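Local structure of oxidoreductase protein (Agrobacterium radiobacter, 5UI9) at residues Leu179-Leu184 with Leu320-Leu325; Asp185-Ile190 with Ser226-Ser231; Val326-Glu331 with Val339-Met344. The protein probably catalyses an NAD-dependent oxidation or reduction of a small hydroxylated substrate, and binds NAD+ together with 2,3-dihydroxy-2-methylpropanoic acid. All blocks are in the same frame, centred on the assembly; numbering follows the deposited sequence.

Contact 1 (Leu179-Leu184 with Leu320-Leu325). With 8A1 ((2S)-2,3-dihydroxy-2-methylpropanoic acid), chain D.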
ATOM      1  N   LEU A 179      14.523 -10.292   1.318  1.00 31.26           N
ATOM      2  CA  LEU A 179      13.180 -10.586   0.823  1.00 29.93           C
ATOM      3  C   LEU A 179      12.660  -9.504  -0.116  1.00 30.13           C
ATOM      4  O   LEU A 179      12.130  -9.821  -1.191  1.00 28.69           O
ATOM      5  CB  LEU A 179      12.253 -10.796   2.026  1.00 30.10           C
ATOM      6  CG  LEU A 179      10.759 -11.068   1.836  1.00 30.51           C
ATOM      7  CD1 LEU A 179       9.973  -9.786   1.603  1.00 32.44           C
ATOM      8  CD2 LEU A 179      10.497 -12.094   0.740  1.00 30.26           C
ATOM      9  N   GLY A 180      12.804  -8.237   0.287  1.00 30.41           N
ATOM     10  CA  GLY A 180      12.452  -7.086  -0.551  1.00 30.22           C
ATOM     11  C   GLY A 180      13.092  -7.137  -1.925  1.00 31.63           C
ATOM     12  O   GLY A 180      12.500  -6.701  -2.912  1.00 33.45           O
ATOM     13  N   ILE A 181      14.309  -7.671  -1.982  1.00 31.55           N
ATOM     14  CA  ILE A 181      15.000  -7.924  -3.236  1.00 31.86           C
ATOM     15  C   ILE A 181      14.120  -8.711  -4.227  1.00 31.76           C
ATOM     16  O   ILE A 181      14.094  -8.388  -5.411  1.00 36.44           O
ATOM     17  CB  ILE A 181      16.362  -8.615  -2.966  1.00 33.46           C
ATOM     18  CG1 ILE A 181      17.293  -8.514  -4.175  1.00 34.55           C
ATOM     19  CG2 ILE A 181      16.192 -10.066  -2.527  1.00 33.41           C
ATOM     20  CD1 ILE A 181      18.749  -8.698  -3.792  1.00 37.08           C
ATOM     21  N   HIS A 182      13.375  -9.703  -3.731  1.00 29.11           N
ATOM     22  CA  HIS A 182      12.411 -10.437  -4.543  1.00 28.90           C
ATOM     23  C   HIS A 182      11.224  -9.571  -4.937  1.00 27.90           C
ATOM     24  O   HIS A 182      10.826  -9.549  -6.102  1.00 29.65           O
ATOM     25  CB  HIS A 182      11.832 -11.651  -3.800  1.00 28.21           C
ATOM     26  CG  HIS A 182      12.829 -12.708  -3.446  1.00 27.81           C
ATOM     27  ND1 HIS A 182      13.584 -13.375  -4.390  1.00 27.68           N
ATOM     28  CD2 HIS A 182      13.146 -13.261  -2.252  1.00 27.94           C
ATOM     29  CE1 HIS A 182      14.341 -14.273  -3.786  1.00 27.39           C
ATOM     30  NE2 HIS A 182      14.101 -14.219  -2.488  1.00 29.06           N
ATOM     31  N   THR A 183      10.628  -8.899  -3.950  1.00 28.04           N
ATOM     32  CA  THR A 183       9.399  -8.134  -4.177  1.00 27.78           C
ATOM     33  C   THR A 183       9.635  -6.964  -5.142  1.00 28.02           C
ATOM     34  O   THR A 183       8.785  -6.656  -5.979  1.00 27.74           O
ATOM     35  CB  THR A 183       8.822  -7.588  -2.853  1.00 27.50           C
ATOM     36  OG1 THR A 183       9.052  -8.525  -1.794  1.00 27.73           O
ATOM     37  CG2 THR A 183       7.334  -7.342  -2.983  1.00 27.84           C
ATOM     38  N   LEU A 184      10.787  -6.315  -4.992  1.00 27.48           N
ATOM     39  CA  LEU A 184      11.235  -5.266  -5.912  1.00 29.02           C
ATOM     40  C   LEU A 184      11.489  -5.797  -7.325  1.00 29.70           C
ATOM     41  O   LEU A 184      11.208  -5.108  -8.312  1.00 31.54           O
ATOM     42  CB  LEU A 184      12.509  -4.596  -5.377  1.00 28.86           C
ATOM     43  CG  LEU A 184      12.319  -3.750  -4.114  1.00 28.55           C
ATOM     44  CD1 LEU A 184      13.661  -3.465  -3.454  1.00 29.08           C
ATOM     45  CD2 LEU A 184      11.580  -2.455  -4.434  1.00 28.62           C
ATOM     46  N   LEU A 320      21.125  -6.032 -11.964  1.00 35.91           N
ATOM     47  CA  LEU A 320      21.625  -4.718 -11.510  1.00 36.88           C
ATOM     48  C   LEU A 320      20.488  -3.714 -11.299  1.00 36.99           C
ATOM     49  O   LEU A 320      20.538  -2.904 -10.380  1.00 35.43           O
ATOM     50  CB  LEU A 320      22.615  -4.123 -12.517  1.00 38.46           C
ATOM     51  CG  LEU A 320      23.948  -4.826 -12.774  1.00 39.19           C
ATOM     52  CD1 LEU A 320      24.721  -4.091 -13.861  1.00 39.69           C
ATOM     53  CD2 LEU A 320      24.768  -4.930 -11.492  1.00 39.35           C
ATOM     54  N   LYS A 321      19.469  -3.773 -12.156  1.00 37.82           N
ATOM     55  CA  LYS A 321      18.337  -2.842 -12.073  1.00 38.49           C
ATOM     56  C   LYS A 321      17.385  -3.172 -10.919  1.00 37.71           C
ATOM     57  O   LYS A 321      16.658  -2.298 -10.453  1.00 39.00           O
ATOM     58  CB  LYS A 321      17.610  -2.749 -13.417  1.00 40.41           C
ATOM     59  CG  LYS A 321      18.460  -2.046 -14.480  1.00 43.48           C
ATOM     60  CD  LYS A 321      17.821  -2.041 -15.862  1.00 45.96           C
ATOM     61  CE  LYS A 321      18.061  -3.352 -16.591  1.00 48.62           C
ATOM     62  NZ  LYS A 321      17.363  -3.392 -17.905  1.00 50.75           N
ATOM     63  N   THR A 322      17.399  -4.425 -10.468  1.00 35.89           N
ATOM     64  CA  THR A 322      16.745  -4.818  -9.225  1.00 34.78           C
ATOM     65  C   THR A 322      17.622  -4.447  -8.030  1.00 35.11           C
ATOM     66  O   THR A 322      17.142  -3.829  -7.071  1.00 32.61           O
ATOM     67  CB  THR A 322      16.436  -6.330  -9.210  1.00 34.03           C
ATOM     68  OG1 THR A 322      15.395  -6.603 -10.155  1.00 34.20           O
ATOM     69  CG2 THR A 322      15.995  -6.804  -7.830  1.00 34.30           C
ATOM     70  N   PHE A 323      18.896  -4.831  -8.084  1.00 34.64           N
ATOM     71  CA  PHE A 323      19.804  -4.606  -6.957  1.00 36.07           C
ATOM     72  C   PHE A 323      19.959  -3.132  -6.601  1.00 35.10           C
ATOM     73  O   PHE A 323      20.023  -2.794  -5.424  1.00 34.25           O
ATOM     74  CB  PHE A 323      21.190  -5.233  -7.178  1.00 37.69           C
ATOM     75  CG  PHE A 323      21.975  -5.356  -5.907  1.00 38.81           C
ATOM     76  CD1 PHE A 323      22.718  -4.281  -5.423  1.00 42.03           C
ATOM     77  CD2 PHE A 323      21.917  -6.518  -5.152  1.00 40.29           C
ATOM     78  CE1 PHE A 323      23.404  -4.370  -4.224  1.00 42.68           C
ATOM     79  CE2 PHE A 323      22.613  -6.620  -3.955  1.00 42.28           C
ATOM     80  CZ  PHE A 323      23.358  -5.544  -3.493  1.00 43.13           C
ATOM     81  N   ALA A 324      20.026  -2.273  -7.616  1.00 36.51           N
ATOM     82  CA  ALA A 324      20.013  -0.815  -7.429  1.00 37.36           C
ATOM     83  C   ALA A 324      18.870  -0.338  -6.532  1.00 36.72           C
ATOM     84  O   ALA A 324      19.065   0.563  -5.714  1.00 36.69           O
ATOM     85  CB  ALA A 324      19.937  -0.111  -8.772  1.00 38.10           C
ATOM     86  N   LEU A 325      17.696  -0.951  -6.694  1.00 35.52           N
ATOM     87  CA  LEU A 325      16.512  -0.598  -5.908  1.00 35.38           C
ATOM     88  C   LEU A 325      16.692  -0.965  -4.444  1.00 35.04           C
ATOM     89  O   LEU A 325      16.224  -0.235  -3.571  1.00 36.19           O
ATOM     90  CB  LEU A 325      15.238  -1.256  -6.458  1.00 35.30           C
ATOM     91  CG  LEU A 325      14.901  -1.090  -7.943  1.00 36.21           C
ATOM     92  CD1 LEU A 325      13.606  -1.811  -8.288  1.00 36.58           C
ATOM     93  CD2 LEU A 325      14.815   0.369  -8.369  1.00 37.45           C
TER
HETATM   94  OXT 8A1 D 402      13.160 -17.070  -0.324  1.00 31.39           O
HETATM   95  C   8A1 D 402      14.042 -16.332   0.178  1.00 33.73           C
HETATM   96  O   8A1 D 402      14.924 -15.776  -0.513  1.00 33.42           O
HETATM   97  CA  8A1 D 402      14.038 -16.088   1.665  1.00 33.73           C
HETATM   98  CB  8A1 D 402      13.264 -14.790   1.889  1.00 33.14           C
HETATM   99  O1  8A1 D 402      13.023 -14.549   3.280  1.00 31.24           O
HETATM  100  O2  8A1 D 402      15.388 -15.954   2.142  1.00 33.85           O
HETATM  101  C3  8A1 D 402      13.401 -17.274   2.392  1.00 33.10           C
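L184 and L325, with I181 and F323 beside them, show how two helices can meet through a few branched side chains while a ligand occupies the far flank of one of them. The axes come within 9.1 Å at an angle of 125°. The apolar part comprises two pairs. L184 lays CD1 against CB of L325 at 4.0 Å. With CG1 anti to the backbone N (chi1 -163°) and CD1 extended beyond it, I181 brings CD1 to 4.1 Å from CD2 of the F323 ring, which it meets obliquely.

A second kind of approach sets a methyl against a backbone oxygen: T322 CG2 lies 3.5 Å from I181 O. The T322 hydroxyl is engaged elsewhere, hydrogen-bonded with D185 and R188.

The ligand is reached by H182, which points away from helix 316-335. Its NE2 donates in the ring plane to the ligand carboxylate, NE2 to 8A1 O being 2.6 Å and nearly straight at 167°. E125 holds ND1 and F127 stacks on the ring, so the imidazole is fixed in rotation; Y232, D178, K98 and Q165 also bond the ligand. One helix thus offers an apolar flank to its neighbour and a hydrogen-bonding flank to the ligand pocket.

Contact 2 (Asp185-Ile190 with Ser226-Ser231)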
ATOM      1  N   ASP A 185      12.022  -7.013  -7.418  1.00 30.29           N
ATOM      2  CA  ASP A 185      12.217  -7.661  -8.716  1.00 30.49           C
ATOM      3  C   ASP A 185      10.871  -7.926  -9.383  1.00 31.23           C
ATOM      4  O   ASP A 185      10.735  -7.733 -10.594  1.00 30.37           O
ATOM      5  CB  ASP A 185      12.977  -8.983  -8.587  1.00 29.92           C
ATOM      6  CG  ASP A 185      13.395  -9.538  -9.937  1.00 31.30           C
ATOM      7  OD1 ASP A 185      14.351  -8.990 -10.524  1.00 31.08           O
ATOM      8  OD2 ASP A 185      12.743 -10.490 -10.429  1.00 30.76           O
ATOM      9  N   ILE A 186       9.886  -8.365  -8.590  1.00 30.80           N
ATOM     10  CA  ILE A 186       8.537  -8.592  -9.117  1.00 30.57           C
ATOM     11  C   ILE A 186       7.947  -7.270  -9.617  1.00 30.26           C
ATOM     12  O   ILE A 186       7.370  -7.228 -10.693  1.00 29.13           O
ATOM     13  CB  ILE A 186       7.599  -9.280  -8.094  1.00 30.61           C
ATOM     14  CG1 ILE A 186       8.076 -10.711  -7.810  1.00 30.86           C
ATOM     15  CG2 ILE A 186       6.163  -9.321  -8.621  1.00 31.30           C
ATOM     16  CD1 ILE A 186       7.453 -11.363  -6.593  1.00 30.59           C
ATOM     17  N   ALA A 187       8.104  -6.198  -8.848  1.00 31.63           N
ATOM     18  CA  ALA A 187       7.598  -4.882  -9.257  1.00 32.68           C
ATOM     19  C   ALA A 187       8.158  -4.475 -10.628  1.00 33.64           C
ATOM     20  O   ALA A 187       7.414  -4.014 -11.488  1.00 33.09           O
ATOM     21  CB  ALA A 187       7.928  -3.830  -8.207  1.00 34.05           C
ATOM     22  N   ARG A 188       9.459  -4.686 -10.829  1.00 34.44           N
ATOM     23  CA  ARG A 188      10.114  -4.445 -12.137  1.00 34.80           C
ATOM     24  C   ARG A 188       9.586  -5.349 -13.239  1.00 33.32           C
ATOM     25  O   ARG A 188       9.290  -4.894 -14.340  1.00 34.43           O
ATOM     26  CB  ARG A 188      11.618  -4.690 -12.050  1.00 35.59           C
ATOM     27  CG  ARG A 188      12.411  -3.593 -11.380  1.00 36.65           C
ATOM     28  CD  ARG A 188      13.903  -3.823 -11.571  1.00 37.40           C
ATOM     29  NE  ARG A 188      14.262  -3.931 -12.991  1.00 37.11           N
ATOM     30  CZ  ARG A 188      14.771  -5.003 -13.608  1.00 37.37           C
ATOM     31  NH1 ARG A 188      15.071  -6.134 -12.961  1.00 36.76           N
ATOM     32  NH2 ARG A 188      15.008  -4.930 -14.911  1.00 38.34           N
ATOM     33  N   PHE A 189       9.510  -6.638 -12.929  1.00 32.24           N
ATOM     34  CA  PHE A 189       9.022  -7.660 -13.853  1.00 33.11           C
ATOM     35  C   PHE A 189       7.628  -7.317 -14.385  1.00 33.59           C
ATOM     36  O   PHE A 189       7.375  -7.432 -15.577  1.00 33.37           O
ATOM     37  CB  PHE A 189       9.028  -9.019 -13.137  1.00 32.27           C
ATOM     38  CG  PHE A 189       8.572 -10.175 -13.981  1.00 32.02           C
ATOM     39  CD1 PHE A 189       9.217 -10.482 -15.182  1.00 33.01           C
ATOM     40  CD2 PHE A 189       7.525 -10.988 -13.558  1.00 31.55           C
ATOM     41  CE1 PHE A 189       8.803 -11.565 -15.948  1.00 32.77           C
ATOM     42  CE2 PHE A 189       7.107 -12.072 -14.318  1.00 32.02           C
ATOM     43  CZ  PHE A 189       7.755 -12.366 -15.517  1.00 32.76           C
ATOM     44  N   ILE A 190       6.739  -6.874 -13.492  1.00 33.92           N
ATOM     45  CA  ILE A 190       5.358  -6.544 -13.848  1.00 34.03           C
ATOM     46  C   ILE A 190       5.202  -5.142 -14.456  1.00 35.55           C
ATOM     47  O   ILE A 190       4.560  -5.001 -15.492  1.00 35.59           O
ATOM     48  CB  ILE A 190       4.413  -6.698 -12.624  1.00 33.75           C
ATOM     49  CG1 ILE A 190       4.475  -8.134 -12.063  1.00 34.51           C
ATOM     50  CG2 ILE A 190       2.979  -6.332 -12.983  1.00 33.45           C
ATOM     51  CD1 ILE A 190       4.354  -9.237 -13.100  1.00 35.15           C
ATOM     52  N   SER A 226       3.861   2.418  -7.809  1.00 33.78           N
ATOM     53  CA  SER A 226       3.609   1.218  -7.024  1.00 33.71           C
ATOM     54  C   SER A 226       4.097   1.316  -5.580  1.00 32.81           C
ATOM     55  O   SER A 226       4.942   2.154  -5.241  1.00 32.53           O
ATOM     56  CB  SER A 226       4.161  -0.030  -7.725  1.00 34.21           C
ATOM     57  OG  SER A 226       5.540  -0.198  -7.482  1.00 34.73           O
ATOM     58  N   ILE A 227       3.499   0.469  -4.742  1.00 32.62           N
ATOM     59  CA  ILE A 227       3.911   0.249  -3.367  1.00 32.46           C
ATOM     60  C   ILE A 227       4.483  -1.163  -3.249  1.00 30.32           C
ATOM     61  O   ILE A 227       3.852  -2.132  -3.675  1.00 29.18           O
ATOM     62  CB  ILE A 227       2.711   0.372  -2.399  1.00 34.68           C
ATOM     63  CG1 ILE A 227       2.130   1.795  -2.427  1.00 38.92           C
ATOM     64  CG2 ILE A 227       3.090  -0.028  -0.976  1.00 34.90           C
ATOM     65  CD1 ILE A 227       3.081   2.882  -1.961  1.00 41.12           C
ATOM     66  N   VAL A 228       5.679  -1.263  -2.677  1.00 29.60           N
ATOM     67  CA  VAL A 228       6.245  -2.534  -2.248  1.00 29.69           C
ATOM     68  C   VAL A 228       6.295  -2.491  -0.730  1.00 29.07           C
ATOM     69  O   VAL A 228       7.023  -1.677  -0.147  1.00 30.59           O
ATOM     70  CB  VAL A 228       7.646  -2.765  -2.826  1.00 30.20           C
ATOM     71  CG1 VAL A 228       8.292  -4.003  -2.210  1.00 30.74           C
ATOM     72  CG2 VAL A 228       7.552  -2.908  -4.333  1.00 32.17           C
ATOM     73  N   ASP A 229       5.510  -3.347  -0.091  1.00 28.29           N
ATOM     74  CA  ASP A 229       5.474  -3.397   1.366  1.00 29.04           C
ATOM     75  C   ASP A 229       5.791  -4.811   1.839  1.00 28.74           C
ATOM     76  O   ASP A 229       5.153  -5.773   1.423  1.00 28.98           O
ATOM     77  CB  ASP A 229       4.141  -2.862   1.911  1.00 29.26           C
ATOM     78  CG  ASP A 229       2.944  -3.702   1.517  1.00 30.26           C
ATOM     79  OD1 ASP A 229       2.377  -3.482   0.433  1.00 30.08           O
ATOM     80  OD2 ASP A 229       2.526  -4.556   2.327  1.00 32.62           O
ATOM     81  N   VAL A 230       6.823  -4.919   2.672  1.00 28.21           N
ATOM     82  CA  VAL A 230       7.301  -6.192   3.171  1.00 27.04           C
ATOM     83  C   VAL A 230       7.422  -6.157   4.691  1.00 26.11           C
ATOM     84  O   VAL A 230       7.717  -5.110   5.281  1.00 26.06           O
ATOM     85  CB  VAL A 230       8.638  -6.624   2.505  1.00 27.03           C
ATOM     86  CG1 VAL A 230       8.440  -6.794   1.007  1.00 27.07           C
ATOM     87  CG2 VAL A 230       9.771  -5.644   2.789  1.00 27.04           C
ATOM     88  N   SER A 231       7.175  -7.311   5.309  1.00 25.25           N
ATOM     89  CA  SER A 231       7.226  -7.454   6.756  1.00 26.05           C
ATOM     90  C   SER A 231       7.419  -8.913   7.138  1.00 26.32           C
ATOM     91  O   SER A 231       6.764  -9.787   6.560  1.00 27.05           O
ATOM     92  CB  SER A 231       5.922  -6.943   7.384  1.00 25.93           C
ATOM     93  OG  SER A 231       5.860  -7.221   8.782  1.00 26.25           O
TER
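A187 faces V228 and S226 where helix 175-191 crosses the sheet, an instructive case of close packing through a small residue. Within 185-190, A187 is the residue that meets the strand; T183 and L184, earlier in the helix, also lie on V228. The packed part is narrow: A187 CB touches V228 CG2 at 4.0 Å. This CG2, anti to its own carbonyl carbon, is the branch turned to A187, while CG1 is anti to the backbone N (chi1 172°). L218 and F153, from the strands flanking 226-231, also pack against A187.

Toward S226 the fit slackens. Its OG stays 4.4 Å from A187 CB and is hydrogen-bonded to H220 instead. Only 69 Å² is buried between the two segments. The charged groups of the helix lie off the strand altogether: D185 OD2 forms a salt bridge with R128, while R188 NH2 pairs with D193 and D318. The partly exposed F189 also keeps clear of the strand. On the opposite face of the strand I227 packs on I227 of the second subunit, and D229 on W150 of that subunit.

Between helix and strand the chemistry is therefore purely dispersive, and the ion pairs of D185 and R188 tie the helix to parts of the protein other than this strand.

Contact 3 (Val326-Glu331 with Val339-Met344)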
ATOM      1  N   VAL A 326      17.370  -2.083  -4.179  1.00 34.16           N
ATOM      2  CA  VAL A 326      17.693  -2.491  -2.805  1.00 35.11           C
ATOM      3  C   VAL A 326      18.618  -1.469  -2.136  1.00 36.51           C
ATOM      4  O   VAL A 326      18.337  -1.002  -1.032  1.00 36.06           O
ATOM      5  CB  VAL A 326      18.322  -3.907  -2.749  1.00 34.37           C
ATOM      6  CG1 VAL A 326      18.897  -4.218  -1.366  1.00 34.68           C
ATOM      7  CG2 VAL A 326      17.290  -4.955  -3.134  1.00 33.44           C
ATOM      8  N   GLU A 327      19.713  -1.131  -2.811  1.00 36.04           N
ATOM      9  CA  GLU A 327      20.678  -0.170  -2.279  1.00 37.74           C
ATOM     10  C   GLU A 327      20.048   1.230  -2.136  1.00 37.48           C
ATOM     11  O   GLU A 327      20.298   1.923  -1.154  1.00 37.58           O
ATOM     12  CB  GLU A 327      21.941  -0.145  -3.154  1.00 39.39           C
ATOM     13  CG  GLU A 327      23.081   0.690  -2.588  1.00 42.35           C
ATOM     14  CD  GLU A 327      24.427   0.343  -3.203  1.00 44.63           C
ATOM     15  OE1 GLU A 327      24.894  -0.797  -2.989  1.00 45.15           O
ATOM     16  OE2 GLU A 327      25.014   1.205  -3.903  1.00 45.76           O
ATOM     17  N   ALA A 328      19.215   1.616  -3.104  1.00 36.89           N
ATOM     18  CA  ALA A 328      18.477   2.877  -3.041  1.00 36.80           C
ATOM     19  C   ALA A 328      17.488   2.923  -1.872  1.00 36.70           C
ATOM     20  O   ALA A 328      17.309   3.973  -1.265  1.00 37.21           O
ATOM     21  CB  ALA A 328      17.748   3.128  -4.349  1.00 36.84           C
ATOM     22  N   ALA A 329      16.846   1.795  -1.572  1.00 35.26           N
ATOM     23  CA  ALA A 329      15.908   1.707  -0.456  1.00 34.81           C
ATOM     24  C   ALA A 329      16.580   1.909   0.898  1.00 34.79           C
ATOM     25  O   ALA A 329      16.046   2.627   1.749  1.00 33.50           O
ATOM     26  CB  ALA A 329      15.152   0.385  -0.489  1.00 34.24           C
ATOM     27  N   TYR A 330      17.747   1.290   1.095  1.00 34.69           N
ATOM     28  CA  TYR A 330      18.532   1.504   2.322  1.00 35.54           C
ATOM     29  C   TYR A 330      18.991   2.954   2.450  1.00 38.25           C
ATOM     30  O   TYR A 330      18.859   3.555   3.520  1.00 39.08           O
ATOM     31  CB  TYR A 330      19.731   0.546   2.404  1.00 35.42           C
ATOM     32  CG  TYR A 330      19.343  -0.846   2.862  1.00 33.85           C
ATOM     33  CD1 TYR A 330      18.879  -1.058   4.157  1.00 33.52           C
ATOM     34  CD2 TYR A 330      19.417  -1.942   1.999  1.00 34.29           C
ATOM     35  CE1 TYR A 330      18.505  -2.319   4.588  1.00 32.97           C
ATOM     36  CE2 TYR A 330      19.048  -3.215   2.424  1.00 33.70           C
ATOM     37  CZ  TYR A 330      18.592  -3.395   3.724  1.00 33.05           C
ATOM     38  OH  TYR A 330      18.211  -4.641   4.165  1.00 31.68           O
ATOM     39  N   GLU A 331      19.516   3.506   1.356  1.00 40.36           N
ATOM     40  CA  GLU A 331      19.902   4.922   1.297  1.00 43.02           C
ATOM     41  C   GLU A 331      18.732   5.823   1.696  1.00 41.64           C
ATOM     42  O   GLU A 331      18.858   6.632   2.614  1.00 41.70           O
ATOM     43  CB  GLU A 331      20.398   5.287  -0.107  1.00 45.26           C
ATOM     44  CG  GLU A 331      20.980   6.689  -0.242  1.00 49.74           C
ATOM     45  CD  GLU A 331      21.522   6.984  -1.640  1.00 53.90           C
ATOM     46  OE1 GLU A 331      21.959   6.044  -2.352  1.00 56.37           O
ATOM     47  OE2 GLU A 331      21.512   8.174  -2.031  1.00 56.23           O
ATOM     48  N   VAL A 339      15.371   8.834  -3.994  1.00 45.58           N
ATOM     49  CA  VAL A 339      16.624   8.478  -4.666  1.00 44.98           C
ATOM     50  C   VAL A 339      16.374   8.263  -6.157  1.00 46.47           C
ATOM     51  O   VAL A 339      15.440   7.561  -6.535  1.00 44.31           O
ATOM     52  CB  VAL A 339      17.260   7.212  -4.043  1.00 43.00           C
ATOM     53  CG1 VAL A 339      18.511   6.788  -4.806  1.00 43.41           C
ATOM     54  CG2 VAL A 339      17.598   7.456  -2.581  1.00 43.20           C
ATOM     55  N   ASP A 340      17.233   8.863  -6.984  1.00 47.79           N
ATOM     56  CA  ASP A 340      17.214   8.680  -8.435  1.00 49.71           C
ATOM     57  C   ASP A 340      17.927   7.370  -8.778  1.00 47.37           C
ATOM     58  O   ASP A 340      19.119   7.216  -8.503  1.00 47.83           O
ATOM     59  CB  ASP A 340      17.915   9.866  -9.117  1.00 53.94           C
ATOM     60  CG  ASP A 340      17.801   9.845 -10.642  1.00 56.78           C
ATOM     61  OD1 ASP A 340      17.776   8.756 -11.259  1.00 58.22           O
ATOM     62  OD2 ASP A 340      17.766  10.943 -11.234  1.00 59.13           O
ATOM     63  N   ILE A 341      17.201   6.451  -9.411  1.00 45.09           N
ATOM     64  CA  ILE A 341      17.749   5.140  -9.768  1.00 45.28           C
ATOM     65  C   ILE A 341      18.679   5.245 -10.979  1.00 46.94           C
ATOM     66  O   ILE A 341      19.744   4.619 -10.995  1.00 46.84           O
ATOM     67  CB  ILE A 341      16.630   4.106 -10.034  1.00 43.52           C
ATOM     68  CG1 ILE A 341      15.721   3.959  -8.798  1.00 42.57           C
ATOM     69  CG2 ILE A 341      17.217   2.756 -10.438  1.00 42.77           C
ATOM     70  CD1 ILE A 341      16.446   3.628  -7.505  1.00 41.33           C
ATOM     71  N   GLY A 342      18.277   6.034 -11.978  1.00 48.85           N
ATOM     72  CA  GLY A 342      19.090   6.279 -13.174  1.00 50.97           C
ATOM     73  C   GLY A 342      20.506   6.747 -12.875  1.00 53.20           C
ATOM     74  O   GLY A 342      21.457   6.299 -13.518  1.00 53.41           O
ATOM     75  N   ALA A 343      20.643   7.625 -11.882  1.00 53.25           N
ATOM     76  CA  ALA A 343      21.947   8.159 -11.463  1.00 55.03           C
ATOM     77  C   ALA A 343      22.896   7.105 -10.880  1.00 54.18           C
ATOM     78  O   ALA A 343      24.107   7.293 -10.908  1.00 57.37           O
ATOM     79  CB  ALA A 343      21.757   9.296 -10.464  1.00 55.41           C
ATOM     80  N   MET A 344      22.348   6.012 -10.353  1.00 53.08           N
ATOM     81  CA  MET A 344      23.151   4.928  -9.776  1.00 53.17           C
ATOM     82  C   MET A 344      23.721   3.972 -10.819  1.00 52.18           C
ATOM     83  O   MET A 344      24.750   3.358 -10.571  1.00 52.04           O
ATOM     84  CB  MET A 344      22.320   4.107  -8.786  1.00 51.54           C
ATOM     85  CG  MET A 344      21.728   4.898  -7.635  1.00 52.28           C
ATOM     86  SD  MET A 344      20.581   3.890  -6.680  1.00 50.33           S
ATOM     87  CE  MET A 344      21.722   2.969  -5.649  1.00 50.75           C
TER
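M344 N donates to I341 O at 3.0 Å, a bond that folds the C-terminal tail into a turn and brings both side chains onto A328 of helix 316-335. D340 reinforces the turn: its OD1 accepts from A343 N at 3.1 Å, with an N-H...O angle of 155°. The donor stands well above the carboxylate plane, and the pairing is an Asx motif. D340 itself points away from the helix.

A328 illustrates how much a single methyl can receive. V339 brings CG1 to 3.8 Å from A328 CB, and I341 presses CD1 to 3.5 Å from the same CB, tighter than ordinary carbon contact. M344 adds its sulfur, SD lying 3.7 Å from A328 CB. Beyond the sulfur the chain bends (chi3 81°), swinging CE across E327, where it rests 4.0 Å from E327 CB.

E327 OE1 accepts from the backbone N of L104; M344 CE lies along the E327 side chain, near CB, CG and also OE2. E331, exposed to solvent, runs its extended chain obliquely across V339, with OE2 4.0 Å from V339 CG2.

Around this cluster V339 and I341 make backbone hydrogen bonds with L197 and A195, and I341 also packs on V194. The tail thus adds a short antiparallel strand at the edge of the mixed sheet and, after a single helix-like turn, packs on the preceding helix. This is consistent with the alpha/beta C-terminal domain of the GFO/IDH/MocA family, to whose open sheet it adds an edge strand.

How the contacts relate
After the N-terminal NAD-binding Rossmann fold, the chain reaches helix 175-191, whose successive turns supply one half of contact 1 and one half of contact 2. Contact 2 closes first, when strand 225-231 comes back beneath the helix after 35 intervening residues. Contact 1 closes much later, once helix 316-335 arrives, so contact 2 is nested inside its loop of 135 residues; the two touch where T322 meets D185 and R188. Contact 3 follows in series and spans a mere seven residues. Contacts 1 and 3 share helix 316-335 and touch, I181 CG1 lying 3.7 Å from V326 CG2; contacts 2 and 3 stay apart but reach the same sheet.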